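Local structure of rhodopsin (Todarodes pacificus, 2Z73) at residues I131-V136 with F218-I223; R139-S144 with E231-A236. The protein senses light for vision through its retinal chromophore, whose light-driven isomerisation activates G-protein signalling to phospholipase C. All coordinates share one frame; numbering follows the deposited sequence.

Contact 1 (I131-V136 with F218-I223); sequences IDRYNV and FCYFNI. With BOG (octyl beta-D-glucopyranoside), chain C.
OD1 of Asp-132 is gripped by Arg-133, the residue whose CB also meets CD1 of Ile-223 across the contact at 3.7 Å. NH2 of Arg-133 supplies the stronger bond to Asp-132 OD1 (2.7 Å, 153° at the hydrogen), reaching it on the syn side but 31° out of the carboxylate plane; NE adds a weak one. Bends at chi2 and chi3 carry the guanidinium back from the partner helix. C4' of the octyl glucoside lies 3.8 Å above the guanidinium plane of Arg-133, over the centre, and Val-136 CG1 takes the opposite face. NH1 forms a salt bridge with Glu-256, the ionic lock expected of an inactive class A receptor with a D/ERY motif.

Between segments 131-136 and 218-223, on helices 104-138 and 195-224, SG of Cys-219 sits 3.8 Å from CG1 of Ile-131. With CG anti to the backbone N (chi1 163°), the ring of Tyr-134 is brought slantwise across Asn-222, whose OD1 lies near the ring plane, at its edge; Asn-222 is less surely placed, so this closeness is doubtful. The positive charge of Arg-133 is probably balanced by Asp-132 and Glu-256, neither on the partner helix, while sulfur and aliphatic contacts join the helices.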
ATOM      1  N   ILE A 131      -8.549  10.824   3.594  1.00 54.87           N
ATOM      2  CA  ILE A 131      -9.599  11.812   3.409  1.00 51.75           C
ATOM      3  C   ILE A 131     -10.769  11.494   4.324  1.00 54.24           C
ATOM      4  O   ILE A 131     -11.344  12.381   4.964  1.00 54.61           O
ATOM      5  CB  ILE A 131     -10.076  11.827   1.960  1.00 49.74           C
ATOM      6  CG1 ILE A 131      -8.927  12.263   1.052  1.00 48.66           C
ATOM      7  CG2 ILE A 131     -11.254  12.748   1.812  1.00 49.85           C
ATOM      8  CD1 ILE A 131      -9.286  12.308  -0.410  1.00 51.33           C
ATOM      9  N   ASP A 132     -11.127  10.215   4.379  1.00 54.49           N
ATOM     10  CA  ASP A 132     -12.220   9.776   5.236  1.00 51.14           C
ATOM     11  C   ASP A 132     -11.858  10.133   6.667  1.00 49.78           C
ATOM     12  O   ASP A 132     -12.691  10.629   7.416  1.00 50.72           O
ATOM     13  CB  ASP A 132     -12.429   8.270   5.104  1.00 47.79           C
ATOM     14  CG  ASP A 132     -13.336   7.718   6.170  1.00 45.99           C
ATOM     15  OD1 ASP A 132     -12.836   7.044   7.085  1.00 43.34           O
ATOM     16  OD2 ASP A 132     -14.549   7.967   6.091  1.00 47.96           O
ATOM     17  N   ARG A 133     -10.606   9.875   7.033  1.00 50.45           N
ATOM     18  CA  ARG A 133     -10.131  10.178   8.375  1.00 54.03           C
ATOM     19  C   ARG A 133     -10.314  11.666   8.685  1.00 56.61           C
ATOM     20  O   ARG A 133     -10.738  12.034   9.780  1.00 54.15           O
ATOM     21  CB  ARG A 133      -8.664   9.784   8.520  1.00 52.55           C
ATOM     22  CG  ARG A 133      -8.407   8.281   8.535  1.00 52.06           C
ATOM     23  CD  ARG A 133      -9.165   7.568   9.649  1.00 51.29           C
ATOM     24  NE  ARG A 133     -10.587   7.432   9.328  1.00 53.67           N
ATOM     25  CZ  ARG A 133     -11.531   7.047  10.184  1.00 53.11           C
ATOM     26  NH1 ARG A 133     -11.230   6.747  11.444  1.00 52.05           N
ATOM     27  NH2 ARG A 133     -12.785   6.970   9.780  1.00 50.46           N
ATOM     28  N   TYR A 134     -10.002  12.515   7.712  1.00 58.76           N
ATOM     29  CA  TYR A 134     -10.152  13.952   7.885  1.00 60.07           C
ATOM     30  C   TYR A 134     -11.608  14.367   8.068  1.00 61.55           C
ATOM     31  O   TYR A 134     -11.890  15.319   8.789  1.00 63.79           O
ATOM     32  CB  TYR A 134      -9.569  14.700   6.685  1.00 60.61           C
ATOM     33  CG  TYR A 134     -10.033  16.138   6.584  1.00 60.13           C
ATOM     34  CD1 TYR A 134     -10.919  16.542   5.584  1.00 59.29           C
ATOM     35  CD2 TYR A 134      -9.593  17.093   7.496  1.00 59.82           C
ATOM     36  CE1 TYR A 134     -11.349  17.862   5.496  1.00 59.25           C
ATOM     37  CE2 TYR A 134     -10.015  18.409   7.420  1.00 59.10           C
ATOM     38  CZ  TYR A 134     -10.893  18.788   6.418  1.00 60.37           C
ATOM     39  OH  TYR A 134     -11.315  20.098   6.352  1.00 64.66           O
ATOM     40  N   ASN A 135     -12.529  13.669   7.407  1.00 62.32           N
ATOM     41  CA  ASN A 135     -13.948  14.005   7.524  1.00 64.17           C
ATOM     42  C   ASN A 135     -14.556  13.568   8.857  1.00 64.55           C
ATOM     43  O   ASN A 135     -15.497  14.186   9.354  1.00 63.23           O
ATOM     44  CB  ASN A 135     -14.755  13.378   6.387  1.00 66.54           C
ATOM     45  CG  ASN A 135     -14.687  14.183   5.110  1.00 69.26           C
ATOM     46  OD1 ASN A 135     -14.924  15.391   5.116  1.00 71.23           O
ATOM     47  ND2 ASN A 135     -14.376  13.516   4.001  1.00 71.89           N
ATOM     48  N   VAL A 136     -14.025  12.496   9.429  1.00 64.85           N
ATOM     49  CA  VAL A 136     -14.549  12.006  10.690  1.00 66.52           C
ATOM     50  C   VAL A 136     -13.774  12.538  11.893  1.00 66.06           C
ATOM     51  O   VAL A 136     -14.359  12.767  12.950  1.00 66.84           O
ATOM     52  CB  VAL A 136     -14.561  10.445  10.729  1.00 67.55           C
ATOM     53  CG1 VAL A 136     -13.172   9.898  10.475  1.00 69.38           C
ATOM     54  CG2 VAL A 136     -15.073   9.959  12.077  1.00 65.37           C
ATOM     55  N   PHE A 218      -1.802  16.657   3.767  1.00 68.83           N
ATOM     56  CA  PHE A 218      -2.834  17.682   3.893  1.00 69.89           C
ATOM     57  C   PHE A 218      -3.972  17.216   4.785  1.00 69.74           C
ATOM     58  O   PHE A 218      -4.624  18.024   5.431  1.00 69.93           O
ATOM     59  CB  PHE A 218      -3.381  18.057   2.511  1.00 72.27           C
ATOM     60  CG  PHE A 218      -4.582  18.968   2.553  1.00 72.73           C
ATOM     61  CD1 PHE A 218      -5.855  18.456   2.782  1.00 72.39           C
ATOM     62  CD2 PHE A 218      -4.438  20.339   2.364  1.00 72.52           C
ATOM     63  CE1 PHE A 218      -6.963  19.294   2.819  1.00 72.63           C
ATOM     64  CE2 PHE A 218      -5.539  21.185   2.400  1.00 71.71           C
ATOM     65  CZ  PHE A 218      -6.803  20.663   2.627  1.00 73.39           C
ATOM     66  N   CYS A 219      -4.211  15.908   4.807  1.00 71.65           N
ATOM     67  CA  CYS A 219      -5.277  15.334   5.622  1.00 72.05           C
ATOM     68  C   CYS A 219      -4.819  15.053   7.047  1.00 72.40           C
ATOM     69  O   CYS A 219      -5.529  15.353   8.003  1.00 71.90           O
ATOM     70  CB  CYS A 219      -5.798  14.039   4.992  1.00 72.32           C
ATOM     71  SG  CYS A 219      -6.899  14.277   3.578  1.00 70.07           S
ATOM     72  N   TYR A 220      -3.638  14.470   7.192  1.00 73.80           N
ATOM     73  CA  TYR A 220      -3.152  14.170   8.521  1.00 78.15           C
ATOM     74  C   TYR A 220      -2.669  15.415   9.225  1.00 78.51           C
ATOM     75  O   TYR A 220      -2.952  15.608  10.406  1.00 78.19           O
ATOM     76  CB  TYR A 220      -2.058  13.103   8.464  1.00 81.98           C
ATOM     77  CG  TYR A 220      -2.630  11.762   8.067  1.00 87.40           C
ATOM     78  CD1 TYR A 220      -3.631  11.161   8.829  1.00 87.81           C
ATOM     79  CD2 TYR A 220      -2.234  11.133   6.891  1.00 90.10           C
ATOM     80  CE1 TYR A 220      -4.226   9.977   8.430  1.00 90.18           C
ATOM     81  CE2 TYR A 220      -2.824   9.945   6.480  1.00 92.83           C
ATOM     82  CZ  TYR A 220      -3.823   9.373   7.253  1.00 93.35           C
ATOM     83  OH  TYR A 220      -4.435   8.210   6.835  1.00 96.41           O
ATOM     84  N   PHE A 221      -1.954  16.276   8.511  1.00 80.13           N
ATOM     85  CA  PHE A 221      -1.486  17.500   9.144  1.00 83.50           C
ATOM     86  C   PHE A 221      -2.713  18.312   9.539  1.00 83.18           C
ATOM     87  O   PHE A 221      -2.656  19.143  10.448  1.00 83.47           O
ATOM     88  CB  PHE A 221      -0.619  18.320   8.192  1.00 86.55           C
ATOM     89  CG  PHE A 221      -0.055  19.562   8.821  1.00 89.08           C
ATOM     90  CD1 PHE A 221       0.867  19.469   9.860  1.00 89.68           C
ATOM     91  CD2 PHE A 221      -0.455  20.824   8.392  1.00 89.72           C
ATOM     92  CE1 PHE A 221       1.381  20.613  10.461  1.00 91.30           C
ATOM     93  CE2 PHE A 221       0.053  21.973   8.986  1.00 90.52           C
ATOM     94  CZ  PHE A 221       0.975  21.868  10.024  1.00 91.23           C
ATOM     95  N   ASN A 222      -3.821  18.047   8.849  1.00 81.30           N
ATOM     96  CA  ASN A 222      -5.084  18.740   9.087  1.00 78.29           C
ATOM     97  C   ASN A 222      -5.817  18.114  10.267  1.00 77.12           C
ATOM     98  O   ASN A 222      -6.697  18.728  10.864  1.00 76.75           O
ATOM     99  CB  ASN A 222      -5.960  18.664   7.837  1.00 75.94           C
ATOM    100  CG  ASN A 222      -6.947  19.806   7.743  1.00 75.00           C
ATOM    101  OD1 ASN A 222      -7.711  20.064   8.672  1.00 73.20           O
ATOM    102  ND2 ASN A 222      -6.939  20.495   6.608  1.00 72.13           N
ATOM    103  N   ILE A 223      -5.457  16.881  10.589  1.00 79.05           N
ATOM    104  CA  ILE A 223      -6.069  16.172  11.703  1.00 79.51           C
ATOM    105  C   ILE A 223      -5.298  16.538  12.963  1.00 81.00           C
ATOM    106  O   ILE A 223      -5.838  16.524  14.068  1.00 80.96           O
ATOM    107  CB  ILE A 223      -6.032  14.636  11.460  1.00 77.90           C
ATOM    108  CG1 ILE A 223      -7.062  14.272  10.385  1.00 77.14           C
ATOM    109  CG2 ILE A 223      -6.294  13.873  12.752  1.00 73.42           C
ATOM    110  CD1 ILE A 223      -7.056  12.810   9.982  1.00 77.70           C
TER
HETATM  111  C1  BOG C1005     -15.937   2.846  11.398  1.00100.97           C
HETATM  112  O1  BOG C1005     -14.808   3.435  10.913  1.00 93.99           O
HETATM  113  C2  BOG C1005     -15.488   2.485  12.791  1.00103.78           C
HETATM  114  O2  BOG C1005     -14.341   1.551  12.812  1.00105.33           O
HETATM  115  C3  BOG C1005     -16.702   1.872  13.325  1.00105.97           C
HETATM  116  O3  BOG C1005     -16.307   1.552  14.610  1.00105.83           O
HETATM  117  C4  BOG C1005     -17.901   2.904  13.268  1.00106.64           C
HETATM  118  O4  BOG C1005     -19.062   2.330  13.779  1.00107.27           O
HETATM  119  C5  BOG C1005     -18.289   3.234  11.889  1.00106.27           C
HETATM  120  O5  BOG C1005     -17.094   3.818  11.383  1.00103.92           O
HETATM  121  C6  BOG C1005     -19.481   4.281  11.826  1.00107.22           C
HETATM  122  O6  BOG C1005     -19.832   4.559  10.367  1.00106.49           O
HETATM  123  C1' BOG C1005     -14.804   2.920   9.612  1.00 83.53           C
HETATM  124  C2' BOG C1005     -13.835   3.787   8.978  1.00 77.28           C
HETATM  125  C3' BOG C1005     -12.846   2.806   8.449  1.00 71.90           C
HETATM  126  C4' BOG C1005     -11.634   3.521   8.653  1.00 67.89           C
HETATM  127  C5' BOG C1005     -10.642   2.772   7.843  1.00 61.85           C
HETATM  128  C6' BOG C1005      -9.437   3.048   8.561  1.00 59.91           C
HETATM  129  C7' BOG C1005      -8.461   2.245   7.804  1.00 60.11           C
HETATM  130  C8' BOG C1005      -7.481   1.977   8.807  1.00 54.52           C

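Contact 2 (R139-S144 with E231-A236); sequences RPMAAS and EKEMAA
The second cytoplasmic loop, just after the helix that carries the DRY motif, here meets the cytoplasmic helix 227-238 through a carboxylate set against a beta turn with helix-like central residues. Pro-140 closes the family's DRYxxxxxP sequence pattern and opens the turn: its O accepts a hydrogen bond from Ala-143 N at 2.7 Å, and the helical backbone angles of Met-141 and Ala-142 fit the two central positions.

Glu-233 addresses the amides of those central residues. The main bond runs from Met-141 N to Glu-233 OE1 (2.8 Å, 153° at the hydrogen), meeting that oxygen on the syn side and 22° out of the carboxylate plane. A second bond, weak and 3.4 Å long, leads from Ala-142 N to Glu-233 OE2, so each oxygen takes one of two successive N-H groups. The glutamate reaches this far because CG is anti to the backbone N (chi1 176°) and the chain stays extended beyond it. Two amides converging on one carboxylate would probably help to stabilise its negative charge.

Apolar atoms flank this pair. CB of Pro-140 lies 3.6 Å from Glu-233 OE2, while Met-141 brings CG to 3.1 Å from Glu-233 OE1. Met-141 also touches His-230 and Met-237, extending the contact along helix 227-238. The buried Met-234 rests on Leu-246 and Gln-250 of helix 246-286; its bends at chi2 and chi3 bring the terminal CE back toward the loop, where it meets CE of Met-141 at 3.7 Å.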
ATOM      1  N   ARG A 139     -12.211  17.232  10.798  1.00 68.48           N
ATOM      2  CA  ARG A 139     -13.173  18.330  10.900  1.00 72.28           C
ATOM      3  C   ARG A 139     -13.756  18.413  12.313  1.00 74.13           C
ATOM      4  O   ARG A 139     -13.532  17.526  13.135  1.00 75.69           O
ATOM      5  CB  ARG A 139     -14.292  18.126   9.873  1.00 72.47           C
ATOM      6  CG  ARG A 139     -13.766  17.739   8.501  1.00 72.66           C
ATOM      7  CD  ARG A 139     -14.857  17.532   7.466  1.00 72.18           C
ATOM      8  NE  ARG A 139     -15.408  18.791   6.987  1.00 74.17           N
ATOM      9  CZ  ARG A 139     -15.977  18.945   5.796  1.00 77.15           C
ATOM     10  NH1 ARG A 139     -16.064  17.916   4.963  1.00 74.65           N
ATOM     11  NH2 ARG A 139     -16.465  20.126   5.435  1.00 79.74           N
ATOM     12  N   PRO A 140     -14.501  19.489  12.623  1.00 75.94           N
ATOM     13  CA  PRO A 140     -15.074  19.594  13.970  1.00 77.39           C
ATOM     14  C   PRO A 140     -16.213  18.590  14.195  1.00 78.76           C
ATOM     15  O   PRO A 140     -16.937  18.241  13.261  1.00 78.52           O
ATOM     16  CB  PRO A 140     -15.538  21.047  14.031  1.00 76.79           C
ATOM     17  CG  PRO A 140     -15.919  21.338  12.617  1.00 75.35           C
ATOM     18  CD  PRO A 140     -14.799  20.695  11.828  1.00 75.46           C
ATOM     19  N   MET A 141     -16.358  18.133  15.436  1.00 80.00           N
ATOM     20  CA  MET A 141     -17.387  17.156  15.788  1.00 80.41           C
ATOM     21  C   MET A 141     -18.778  17.545  15.315  1.00 78.18           C
ATOM     22  O   MET A 141     -19.616  16.685  15.053  1.00 77.99           O
ATOM     23  CB  MET A 141     -17.412  16.935  17.301  1.00 83.99           C
ATOM     24  CG  MET A 141     -16.097  16.414  17.872  1.00 88.98           C
ATOM     25  SD  MET A 141     -16.167  16.123  19.655  1.00 96.33           S
ATOM     26  CE  MET A 141     -16.302  14.322  19.709  1.00 92.94           C
ATOM     27  N   ALA A 142     -19.017  18.844  15.201  1.00 77.12           N
ATOM     28  CA  ALA A 142     -20.312  19.338  14.755  1.00 74.93           C
ATOM     29  C   ALA A 142     -20.508  19.087  13.262  1.00 73.33           C
ATOM     30  O   ALA A 142     -21.626  18.839  12.812  1.00 71.13           O
ATOM     31  CB  ALA A 142     -20.439  20.832  15.070  1.00 72.49           C
ATOM     32  N   ALA A 143     -19.416  19.143  12.501  1.00 73.84           N
ATOM     33  CA  ALA A 143     -19.476  18.939  11.052  1.00 74.27           C
ATOM     34  C   ALA A 143     -18.943  17.575  10.601  1.00 73.41           C
ATOM     35  O   ALA A 143     -18.827  17.312   9.401  1.00 69.97           O
ATOM     36  CB  ALA A 143     -18.718  20.059  10.344  1.00 74.15           C
ATOM     37  N   SER A 144     -18.632  16.716  11.568  1.00 74.33           N
ATOM     38  CA  SER A 144     -18.126  15.373  11.298  1.00 75.80           C
ATOM     39  C   SER A 144     -18.951  14.687  10.214  1.00 76.93           C
ATOM     40  O   SER A 144     -20.179  14.699  10.263  1.00 77.64           O
ATOM     41  CB  SER A 144     -18.166  14.536  12.578  1.00 74.40           C
ATOM     42  OG  SER A 144     -17.785  13.195  12.327  1.00 73.23           O
ATOM     43  N   GLU A 231     -10.066  19.500  21.023  1.00126.76           N
ATOM     44  CA  GLU A 231      -9.802  19.489  22.455  1.00128.71           C
ATOM     45  C   GLU A 231     -10.755  20.440  23.172  1.00128.74           C
ATOM     46  O   GLU A 231     -11.395  20.074  24.160  1.00128.63           O
ATOM     47  CB  GLU A 231      -8.354  19.908  22.731  1.00130.40           C
ATOM     48  CG  GLU A 231      -7.905  19.705  24.175  1.00132.05           C
ATOM     49  CD  GLU A 231      -6.532  20.296  24.456  1.00133.11           C
ATOM     50  OE1 GLU A 231      -5.583  19.989  23.702  1.00133.71           O
ATOM     51  OE2 GLU A 231      -6.401  21.065  25.433  1.00132.98           O
ATOM     52  N   LYS A 232     -10.842  21.668  22.671  1.00128.60           N
ATOM     53  CA  LYS A 232     -11.724  22.667  23.256  1.00128.68           C
ATOM     54  C   LYS A 232     -13.172  22.240  23.058  1.00128.82           C
ATOM     55  O   LYS A 232     -13.923  22.082  24.019  1.00129.42           O
ATOM     56  CB  LYS A 232     -11.499  24.031  22.591  1.00128.55           C
ATOM     57  CG  LYS A 232     -10.199  24.733  22.969  1.00127.29           C
ATOM     58  CD  LYS A 232     -10.268  25.321  24.373  1.00126.19           C
ATOM     59  CE  LYS A 232      -9.036  26.161  24.683  1.00125.23           C
ATOM     60  NZ  LYS A 232      -9.111  26.799  26.026  1.00124.22           N
ATOM     61  N   GLU A 233     -13.547  22.046  21.798  1.00128.60           N
ATOM     62  CA  GLU A 233     -14.900  21.645  21.427  1.00127.46           C
ATOM     63  C   GLU A 233     -15.469  20.525  22.289  1.00127.68           C
ATOM     64  O   GLU A 233     -16.646  20.549  22.648  1.00126.59           O
ATOM     65  CB  GLU A 233     -14.926  21.219  19.959  1.00126.39           C
ATOM     66  CG  GLU A 233     -16.268  20.692  19.494  1.00125.03           C
ATOM     67  CD  GLU A 233     -16.241  20.242  18.051  1.00124.23           C
ATOM     68  OE1 GLU A 233     -15.385  19.399  17.710  1.00123.99           O
ATOM     69  OE2 GLU A 233     -17.076  20.727  17.263  1.00123.87           O
ATOM     70  N   MET A 234     -14.637  19.542  22.612  1.00129.16           N
ATOM     71  CA  MET A 234     -15.067  18.414  23.430  1.00130.46           C
ATOM     72  C   MET A 234     -15.609  18.925  24.760  1.00130.70           C
ATOM     73  O   MET A 234     -16.636  18.452  25.249  1.00129.97           O
ATOM     74  CB  MET A 234     -13.887  17.469  23.684  1.00131.72           C
ATOM     75  CG  MET A 234     -14.182  15.990  23.432  1.00133.98           C
ATOM     76  SD  MET A 234     -15.501  15.294  24.456  1.00136.30           S
ATOM     77  CE  MET A 234     -16.818  15.126  23.250  1.00135.54           C
ATOM     78  N   ALA A 235     -14.915  19.905  25.330  1.00131.45           N
ATOM     79  CA  ALA A 235     -15.307  20.491  26.606  1.00132.07           C
ATOM     80  C   ALA A 235     -16.587  21.316  26.514  1.00132.49           C
ATOM     81  O   ALA A 235     -17.511  21.126  27.301  1.00132.23           O
ATOM     82  CB  ALA A 235     -14.171  21.354  27.144  1.00132.16           C
ATOM     83  N   ALA A 236     -16.636  22.229  25.549  1.00133.38           N
ATOM     84  CA  ALA A 236     -17.798  23.096  25.363  1.00133.77           C
ATOM     85  C   ALA A 236     -19.111  22.321  25.342  1.00134.18           C
ATOM     86  O   ALA A 236     -20.110  22.767  25.908  1.00133.78           O
ATOM     87  CB  ALA A 236     -17.647  23.900  24.077  1.00134.27           C
TER

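Contacts 1 and 2 follow the same two parts of the chain outward: helix 104-138 and its loop on one side, helix 195-224 and the next helix, 227-238, on the other. Their centres are about 14 Å apart. Contact 1 is partly buried near the cytoplasmic membrane boundary and joins helix to helix without a hydrogen bond; contact 2 lies at the surface, farther from the chain centre, and joins loop to helix through backbone amides and a carboxylate. The smaller interface (209 against 331 Å²) thus has the directional bonds. The two contacts touch where Arg-139 CG packs on Tyr-134 O, and Arg-139 NH1 bonds Asn-135 OD1.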